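Local structure of bacterial microcompartment shell protein CutR (Streptococcus intermedius SK54 = ATCC 27335, 6XPJ) at residues 20-25 / 98-103; 50-55 / 81-86; 57-62 / 74-79. The protein probably forms a minor part of the shell of the choline-degrading bacterial microcompartment, assembling into hexamers with a central pore. The protein carries 1 engineered substitution. All blocks are in the same frame, centred on the assembly; numbering follows the deposited sequence.

Overall arrangement
All three contacts are buried and share one five-stranded sheet. Contact 2 lies at the middle, its centre about 3 Å from that of the chain, and joins strands 46-53 and 82-87 through backbone hydrogen bonds. Contacts 1 and 3, about 8 and 9 Å out, each set a helix against a strand mainly by apolar side chains, with no hydrogen bond across. Helix 89-105 covers strand 11-28 in contact 1; helix 58-68 covers the outermost strand 72-77 in contact 3. The two helices also meet, through F103 and I99. All three touch other subunits: S51 and S82 in contact 2 bond to E56 of a neighbour, and D77 and R78 in contact 3 form salt bridges with neighbouring subunits.

Contact 1. Residues 20-25 / 98-103; sequences KQITLA and DILEYF
I22 and A25 of strand 21-25 meet I99, L100 and F103 of helix 98-103, which runs roughly antiparallel to the strand at 152°. Although three residues apart, both point at the helix, because the backbone leaves regular beta geometry at T23. Most of the contact is aliphatic. The CD1 methyl of I22 reaches CG2 of I99 at 3.6 Å, the side chains crossing at about a right angle. The other branch of I22, CG2, meets CD2 of L100 at 4.0 Å. That same CD2 lies 3.7 Å from CB of A25, with CD1 of L100 almost as near. One interaction is aromatic: CD1 of I22 sits over a face of the F103 ring, 3.9 Å from its centroid and 28° off the normal, a CH-pi contact. CG1 of I22 lies anti to the carbonyl carbon (chi1 -63°), which carries CD1 between I99 and the ring. No hydrogen bond crosses; the strand backbone is bonded to strands 46-53 and 110-116. Helix 89-105 thus packs on the sheet of the circularly permuted BMC domain, where L52 touches I22 and F103, F109 meets the F103 ring edge-to-face, and helix 58-68 reaches I99 through A65.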
loop_
_atom_site.group_PDB
_atom_site.type_symbol
_atom_site.label_atom_id
_atom_site.label_comp_id
_atom_site.label_asym_id
_atom_site.label_seq_id
_atom_site.Cartn_x
_atom_site.Cartn_y
_atom_site.Cartn_z
ATOM N N LYS C 20 15.499 -1.104 -6.952
ATOM C CA LYS C 20 15.922 -0.338 -8.135
ATOM C C LYS C 20 15.828 -1.294 -9.296
ATOM O O LYS C 20 16.766 -2.034 -9.540
ATOM C CB LYS C 20 17.300 0.272 -7.909
ATOM C CG LYS C 20 17.308 1.338 -6.836
ATOM C CD LYS C 20 18.717 1.742 -6.415
ATOM C CE LYS C 20 19.400 0.607 -5.669
ATOM N NZ LYS C 20 20.450 1.067 -4.723
ATOM N N GLN C 21 14.698 -1.277 -9.999
ATOM C CA GLN C 21 14.417 -2.360 -10.969
ATOM C C GLN C 21 13.430 -1.870 -12.019
ATOM O O GLN C 21 12.464 -1.179 -11.668
ATOM C CB GLN C 21 13.825 -3.546 -10.194
ATOM C CG GLN C 21 13.403 -4.719 -11.042
ATOM C CD GLN C 21 13.215 -5.943 -10.175
ATOM O OE1 GLN C 21 14.135 -6.398 -9.502
ATOM N NE2 GLN C 21 12.019 -6.491 -10.229
ATOM N N ILE C 22 13.619 -2.319 -13.255
ATOM C CA ILE C 22 12.545 -2.357 -14.279
ATOM C C ILE C 22 12.059 -3.795 -14.358
ATOM O O ILE C 22 12.861 -4.704 -14.663
ATOM C CB ILE C 22 13.025 -1.837 -15.638
ATOM C CG1 ILE C 22 13.413 -0.361 -15.522
ATOM C CG2 ILE C 22 11.949 -2.098 -16.683
ATOM C CD1 ILE C 22 13.811 0.303 -16.819
ATOM N N THR C 23 10.768 -4.003 -14.076
ATOM C CA THR C 23 10.168 -5.353 -14.003
ATOM C C THR C 23 9.396 -5.667 -15.287
ATOM O O THR C 23 9.024 -6.837 -15.512
ATOM C CB THR C 23 9.290 -5.500 -12.755
ATOM O OG1 THR C 23 9.991 -4.963 -11.623
ATOM C CG2 THR C 23 8.948 -6.946 -12.508
ATOM N N LEU C 24 9.150 -4.674 -16.121
ATOM C CA LEU C 24 8.394 -4.874 -17.371
ATOM C C LEU C 24 8.852 -3.812 -18.355
ATOM O O LEU C 24 8.875 -2.625 -18.005
ATOM C CB LEU C 24 6.888 -4.752 -17.111
ATOM C CG LEU C 24 6.018 -5.031 -18.334
ATOM C CD1 LEU C 24 6.051 -6.503 -18.673
ATOM C CD2 LEU C 24 4.604 -4.558 -18.083
ATOM N N ALA C 25 9.172 -4.226 -19.576
ATOM C CA ALA C 25 9.450 -3.313 -20.703
ATOM C C ALA C 25 8.933 -4.017 -21.947
ATOM O O ALA C 25 9.600 -4.928 -22.480
ATOM C CB ALA C 25 10.914 -2.996 -20.769
ATOM N N ASP C 98 15.998 1.881 -25.383
ATOM C CA ASP C 98 16.798 3.007 -24.851
ATOM C C ASP C 98 16.553 3.133 -23.352
ATOM O O ASP C 98 17.505 3.399 -22.592
ATOM C CB ASP C 98 16.525 4.286 -25.636
ATOM C CG ASP C 98 17.205 4.267 -27.007
ATOM O OD1 ASP C 98 17.708 3.208 -27.420
ATOM O OD2 ASP C 98 17.316 5.345 -27.598
ATOM N N ILE C 99 15.319 2.944 -22.897
ATOM C CA ILE C 99 15.028 2.917 -21.439
ATOM C C ILE C 99 15.845 1.807 -20.771
ATOM O O ILE C 99 16.487 2.090 -19.765
ATOM C CB ILE C 99 13.523 2.738 -21.159
ATOM C CG1 ILE C 99 12.723 3.974 -21.584
ATOM C CG2 ILE C 99 13.269 2.402 -19.709
ATOM C CD1 ILE C 99 11.248 3.734 -21.668
ATOM N N LEU C 100 15.784 0.575 -21.264
ATOM C CA LEU C 100 16.488 -0.559 -20.623
ATOM C C LEU C 100 17.985 -0.300 -20.594
ATOM O O LEU C 100 18.601 -0.534 -19.553
ATOM C CB LEU C 100 16.137 -1.852 -21.352
ATOM C CG LEU C 100 14.709 -2.352 -21.149
ATOM C CD1 LEU C 100 14.397 -3.480 -22.119
ATOM C CD2 LEU C 100 14.452 -2.781 -19.719
ATOM N N GLU C 101 18.553 0.192 -21.694
ATOM C CA GLU C 101 20.014 0.370 -21.757
ATOM C C GLU C 101 20.431 1.463 -20.756
ATOM O O GLU C 101 21.445 1.289 -20.084
ATOM C CB GLU C 101 20.447 0.735 -23.169
ATOM C CG GLU C 101 20.354 -0.427 -24.132
ATOM C CD GLU C 101 20.619 -0.085 -25.578
ATOM O OE1 GLU C 101 21.208 0.994 -25.865
ATOM O OE2 GLU C 101 20.189 -0.888 -26.450
ATOM N N TYR C 102 19.687 2.561 -20.680
ATOM C CA TYR C 102 20.046 3.658 -19.756
ATOM C C TYR C 102 19.961 3.126 -18.318
ATOM O O TYR C 102 20.874 3.322 -17.511
ATOM C CB TYR C 102 19.139 4.878 -19.931
ATOM C CG TYR C 102 19.446 5.923 -18.889
ATOM C CD1 TYR C 102 20.527 6.772 -19.023
ATOM C CD2 TYR C 102 18.711 5.996 -17.716
ATOM C CE1 TYR C 102 20.853 7.690 -18.036
ATOM C CE2 TYR C 102 19.039 6.891 -16.720
ATOM C CZ TYR C 102 20.125 7.727 -16.866
ATOM O OH TYR C 102 20.412 8.629 -15.879
ATOM N N PHE C 103 18.835 2.501 -17.958
ATOM C CA PHE C 103 18.646 2.026 -16.577
ATOM C C PHE C 103 19.680 0.971 -16.218
ATOM O O PHE C 103 20.217 0.988 -15.074
ATOM C CB PHE C 103 17.210 1.555 -16.333
ATOM C CG PHE C 103 16.265 2.686 -16.015
ATOM C CD1 PHE C 103 15.818 3.576 -16.963
ATOM C CD2 PHE C 103 15.782 2.829 -14.734
ATOM C CE1 PHE C 103 14.949 4.610 -16.662
ATOM C CE2 PHE C 103 14.917 3.860 -14.421
ATOM C CZ PHE C 103 14.506 4.758 -15.379
#

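Contact 2. Residues 50-55 / 81-86; sequences VSLTPN and GSVMFS
V50 and V83 stand directly opposite each other on one face of the sheet, their CB atoms 4.4 Å apart, each with CG1 anti to its own backbone N. They form an antiparallel hydrogen-bonded pair: V50 N gives to V83 O at 2.9 Å, and V83 N returns a bond to V50 O at 3.1 Å. Along the same face, CG2 of V50 comes obliquely to CE2 of F85 at 4.1 Å, while the ring edge of F85 receives V83 CG1 in its plane. At the other end L52 slants across V83, CD1 to CG2 at 4.2 Å. Helix 89-105 covers this apolar row, with L96 on V50 and F85 and F103 on L52. These are adjacent antiparallel strands of the circularly permuted BMC domain, and G81 with S82 forms the G1 beta bulge opposite D77. The carbonyl O of G81, a residue whose positive phi (69°) suits glycine, accepts a hydrogen bond from L52 N at 2.9 Å. Against this glycine lies the carboxamide of N55, its OD1 3.3 Å from G81 CA, packed directly on the backbone. The opposite face carries S51 and S82, a non-hydrogen-bonded pair whose hydroxyls point away from the apolar row. Both are hydrogen-bonded to the carboxylate of E56 of a neighbouring subunit, S51 OG to OE1 and S82 OG to OE2, and S82 OG also bonds to T80 OG1.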
loop_
_atom_site.group_PDB
_atom_site.type_symbol
_atom_site.label_atom_id
_atom_site.label_comp_id
_atom_site.label_asym_id
_atom_site.label_seq_id
_atom_site.Cartn_x
_atom_site.Cartn_y
_atom_site.Cartn_z
ATOM N N VAL C 50 5.849 0.065 -19.358
ATOM C CA VAL C 50 7.032 -0.017 -18.468
ATOM C C VAL C 50 6.574 -0.021 -17.013
ATOM O O VAL C 50 5.744 0.808 -16.615
ATOM C CB VAL C 50 8.036 1.110 -18.743
ATOM C CG1 VAL C 50 9.338 0.806 -18.048
ATOM C CG2 VAL C 50 8.252 1.309 -20.241
ATOM N N SER C 51 7.152 -0.924 -16.239
ATOM C CA SER C 51 7.014 -1.014 -14.766
ATOM C C SER C 51 8.354 -0.717 -14.111
ATOM O O SER C 51 9.340 -1.436 -14.439
ATOM C CB SER C 51 6.590 -2.396 -14.378
ATOM O OG SER C 51 6.413 -2.452 -12.956
ATOM N N LEU C 52 8.400 0.291 -13.254
ATOM C CA LEU C 52 9.661 0.755 -12.624
ATOM C C LEU C 52 9.522 0.838 -11.113
ATOM O O LEU C 52 8.447 1.126 -10.579
ATOM C CB LEU C 52 10.051 2.128 -13.155
ATOM C CG LEU C 52 10.117 2.267 -14.663
ATOM C CD1 LEU C 52 8.868 2.952 -15.212
ATOM C CD2 LEU C 52 11.392 2.966 -15.098
ATOM N N THR C 53 10.654 0.681 -10.434
ATOM C CA THR C 53 10.788 0.855 -8.977
ATOM C C THR C 53 12.143 1.515 -8.776
ATOM O O THR C 53 13.119 1.067 -9.391
ATOM C CB THR C 53 10.729 -0.506 -8.261
ATOM O OG1 THR C 53 9.572 -1.226 -8.736
ATOM C CG2 THR C 53 10.771 -0.316 -6.763
ATOM N N PRO C 54 12.273 2.589 -7.976
ATOM C CA PRO C 54 11.160 3.254 -7.300
ATOM C C PRO C 54 10.275 4.038 -8.280
ATOM O O PRO C 54 10.663 4.307 -9.417
ATOM C CB PRO C 54 11.857 4.206 -6.325
ATOM C CG PRO C 54 13.153 4.538 -7.024
ATOM C CD PRO C 54 13.555 3.267 -7.733
ATOM N N ASN C 55 9.069 4.325 -7.841
ATOM C CA ASN C 55 8.013 4.797 -8.764
ATOM C C ASN C 55 8.342 6.158 -9.374
ATOM O O ASN C 55 7.869 6.431 -10.472
ATOM C CB ASN C 55 6.686 4.853 -8.048
ATOM C CG ASN C 55 6.142 3.471 -7.737
ATOM O OD1 ASN C 55 6.637 2.476 -8.251
ATOM N ND2 ASN C 55 5.060 3.430 -6.968
ATOM N N GLY C 81 4.468 4.023 -10.566
ATOM C CA GLY C 81 5.750 3.668 -11.208
ATOM C C GLY C 81 5.537 3.066 -12.591
ATOM O O GLY C 81 6.097 2.033 -12.885
ATOM N N SER C 82 4.727 3.707 -13.430
ATOM C CA SER C 82 4.299 3.131 -14.725
ATOM C C SER C 82 4.426 4.175 -15.832
ATOM O O SER C 82 4.132 5.342 -15.588
ATOM C CB SER C 82 2.876 2.630 -14.640
ATOM O OG SER C 82 2.651 1.893 -13.450
ATOM N N VAL C 83 4.786 3.740 -17.030
ATOM C CA VAL C 83 4.761 4.585 -18.238
ATOM C C VAL C 83 4.140 3.759 -19.344
ATOM O O VAL C 83 4.442 2.584 -19.467
ATOM C CB VAL C 83 6.152 5.083 -18.632
ATOM C CG1 VAL C 83 6.048 5.948 -19.870
ATOM C CG2 VAL C 83 6.825 5.821 -17.489
ATOM N N MET C 84 3.276 4.394 -20.115
ATOM C CA MET C 84 2.766 3.810 -21.367
ATOM C C MET C 84 2.889 4.844 -22.479
ATOM O O MET C 84 2.693 6.055 -22.242
ATOM C CB MET C 84 1.336 3.299 -21.201
ATOM C CG MET C 84 1.278 2.046 -20.300
ATOM S SD MET C 84 -0.324 1.190 -20.271
ATOM C CE MET C 84 -0.262 0.364 -18.683
ATOM N N PHE C 85 3.211 4.382 -23.673
ATOM C CA PHE C 85 3.359 5.278 -24.837
ATOM C C PHE C 85 2.969 4.500 -26.081
ATOM O O PHE C 85 2.842 3.273 -26.043
ATOM C CB PHE C 85 4.774 5.857 -24.883
ATOM C CG PHE C 85 5.907 4.869 -24.802
ATOM C CD1 PHE C 85 6.382 4.244 -25.934
ATOM C CD2 PHE C 85 6.553 4.627 -23.584
ATOM C CE1 PHE C 85 7.425 3.346 -25.860
ATOM C CE2 PHE C 85 7.608 3.731 -23.520
ATOM C CZ PHE C 85 8.044 3.097 -24.663
ATOM N N SER C 86 2.763 5.230 -27.168
ATOM C CA SER C 86 2.284 4.631 -28.425
ATOM C C SER C 86 3.141 5.121 -29.584
ATOM O O SER C 86 3.761 6.162 -29.475
ATOM C CB SER C 86 0.825 4.998 -28.624
ATOM O OG SER C 86 0.751 6.397 -28.765
#

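Contact 3. Residues 57-62 / 74-79; sequences TAIIAA and CFVDRF
In the beta-alpha-beta crossover that leads from strand 46-53 through helix 58-68 to strand 72-77, V76 of the strand packs against A58, I59 and A62 of the helix. Strand 82-87 lies between the two parallel strands of this unit, so the helix spans it on its way to the outermost strand. V76 does most of the touching. With CG1 anti to the backbone N (chi1 -176°), its two methyls spread along the helix. CG1 rests against the helix backbone at I59, 3.7 Å from CA, and against the end of the I59 side chain, 3.9 Å from CD1, which slants over it. CG2 meets CB of A62 at 3.5 Å, tighter than usual for two carbons. One turn earlier, CB of A58 lies 3.6 Å from the carbonyl O of D77 and also touches V83. The alanines A58 and A62 are consistent with the close approach, 7.8 Å between the axes of helix 58-62 and strand 74-77. Just past V76, the strand closes with an Asx turn, in which F79 N gives a hydrogen bond to D77 OD1 at 2.8 Å; the same oxygen also accepts from T80 N. Between subunits, D77 OD2 forms a salt bridge with R78 of one neighbouring subunit, while R78 pairs with D77 of another neighbouring subunit and makes a cation-pi contact with its F75. The chemistry is thus divided: methyl groups seat the helix within the subunit, and the charges at the strand end join one subunit to the next.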
loop_
_atom_site.group_PDB
_atom_site.type_symbol
_atom_site.label_atom_id
_atom_site.label_comp_id
_atom_site.label_asym_id
_atom_site.label_seq_id
_atom_site.Cartn_x
_atom_site.Cartn_y
_atom_site.Cartn_z
ATOM N N THR C 57 10.940 7.048 -10.775
ATOM C CA THR C 57 11.755 6.912 -12.005
ATOM C C THR C 57 10.846 6.867 -13.242
ATOM O O THR C 57 11.398 6.957 -14.344
ATOM C CB THR C 57 12.653 5.680 -12.007
ATOM O OG1 THR C 57 11.878 4.470 -11.936
ATOM C CG2 THR C 57 13.674 5.719 -10.897
ATOM N N ALA C 58 9.524 6.818 -13.087
ATOM C CA ALA C 58 8.636 6.877 -14.270
ATOM C C ALA C 58 8.937 8.121 -15.119
ATOM O O ALA C 58 8.989 8.013 -16.372
ATOM C CB ALA C 58 7.199 6.853 -13.826
ATOM N N ILE C 59 9.133 9.279 -14.504
ATOM C CA ILE C 59 9.380 10.515 -15.303
ATOM C C ILE C 59 10.713 10.405 -16.070
ATOM O O ILE C 59 10.791 10.896 -17.199
ATOM C CB ILE C 59 9.308 11.763 -14.416
ATOM C CG1 ILE C 59 9.245 13.043 -15.247
ATOM C CG2 ILE C 59 10.464 11.817 -13.459
ATOM C CD1 ILE C 59 7.977 13.169 -16.075
ATOM N N ILE C 60 11.711 9.727 -15.518
ATOM C CA ILE C 60 13.017 9.563 -16.188
ATOM C C ILE C 60 12.817 8.672 -17.412
ATOM O O ILE C 60 13.330 8.985 -18.494
ATOM C CB ILE C 60 14.029 8.935 -15.213
ATOM C CG1 ILE C 60 14.249 9.804 -13.992
ATOM C CG2 ILE C 60 15.330 8.628 -15.929
ATOM C CD1 ILE C 60 15.040 9.108 -12.887
ATOM N N ALA C 61 12.078 7.580 -17.266
ATOM C CA ALA C 61 11.817 6.627 -18.368
ATOM C C ALA C 61 10.992 7.303 -19.451
ATOM O O ALA C 61 11.314 7.128 -20.627
ATOM C CB ALA C 61 11.149 5.375 -17.877
ATOM N N ALA C 62 10.024 8.135 -19.094
ATOM C CA ALA C 62 9.187 8.846 -20.084
ATOM C C ALA C 62 10.060 9.799 -20.892
ATOM O O ALA C 62 9.920 9.868 -22.134
ATOM C CB ALA C 62 8.082 9.593 -19.398
ATOM N N CYS C 74 1.400 8.245 -23.402
ATOM C CA CYS C 74 -0.018 8.025 -23.011
ATOM C C CYS C 74 -0.169 8.523 -21.569
ATOM O O CYS C 74 -1.043 9.361 -21.287
ATOM C CB CYS C 74 -0.436 6.564 -23.117
ATOM S SG CYS C 74 -0.156 5.803 -24.738
ATOM N N PHE C 75 0.679 8.045 -20.661
ATOM C CA PHE C 75 0.716 8.593 -19.292
ATOM C C PHE C 75 2.074 8.291 -18.669
ATOM O O PHE C 75 2.794 7.379 -19.089
ATOM C CB PHE C 75 -0.453 8.053 -18.465
ATOM C CG PHE C 75 -0.353 6.577 -18.211
ATOM C CD1 PHE C 75 0.521 6.086 -17.260
ATOM C CD2 PHE C 75 -1.136 5.674 -18.915
ATOM C CE1 PHE C 75 0.653 4.721 -17.053
ATOM C CE2 PHE C 75 -1.024 4.317 -18.688
ATOM C CZ PHE C 75 -0.122 3.843 -17.756
ATOM N N VAL C 76 2.379 9.100 -17.670
ATOM C CA VAL C 76 3.567 9.003 -16.786
ATOM C C VAL C 76 2.998 8.976 -15.389
ATOM O O VAL C 76 2.386 9.973 -14.978
ATOM C CB VAL C 76 4.513 10.198 -16.940
ATOM C CG1 VAL C 76 5.758 9.988 -16.081
ATOM C CG2 VAL C 76 4.880 10.423 -18.391
ATOM N N ASP C 77 3.145 7.884 -14.677
ATOM C CA ASP C 77 2.464 7.719 -13.385
ATOM C C ASP C 77 3.504 7.505 -12.288
ATOM O O ASP C 77 4.015 6.374 -12.118
ATOM C CB ASP C 77 1.423 6.603 -13.455
ATOM C CG ASP C 77 0.489 6.619 -12.275
ATOM O OD1 ASP C 77 0.967 7.018 -11.186
ATOM O OD2 ASP C 77 -0.704 6.224 -12.419
ATOM N N ARG C 78 3.822 8.572 -11.568
ATOM C CA ARG C 78 4.763 8.493 -10.427
ATOM C C ARG C 78 4.106 7.838 -9.212
ATOM O O ARG C 78 4.828 7.585 -8.225
ATOM C CB ARG C 78 5.265 9.899 -10.070
ATOM C CG ARG C 78 4.243 10.798 -9.413
ATOM C CD ARG C 78 4.897 12.102 -9.028
ATOM N NE ARG C 78 3.989 13.023 -8.355
ATOM C CZ ARG C 78 3.726 13.027 -7.050
ATOM N NH1 ARG C 78 4.229 12.102 -6.254
ATOM N NH2 ARG C 78 2.931 13.959 -6.548
ATOM N N PHE C 79 2.800 7.622 -9.196
ATOM C CA PHE C 79 2.098 7.015 -8.047
ATOM C C PHE C 79 2.199 5.492 -8.160
ATOM O O PHE C 79 2.240 4.791 -7.133
ATOM C CB PHE C 79 0.645 7.494 -7.992
ATOM C CG PHE C 79 0.562 8.987 -7.967
ATOM C CD1 PHE C 79 0.736 9.679 -6.776
ATOM C CD2 PHE C 79 0.412 9.701 -9.143
ATOM C CE1 PHE C 79 0.721 11.063 -6.778
ATOM C CE2 PHE C 79 0.367 11.083 -9.134
ATOM C CZ PHE C 79 0.543 11.759 -7.948
#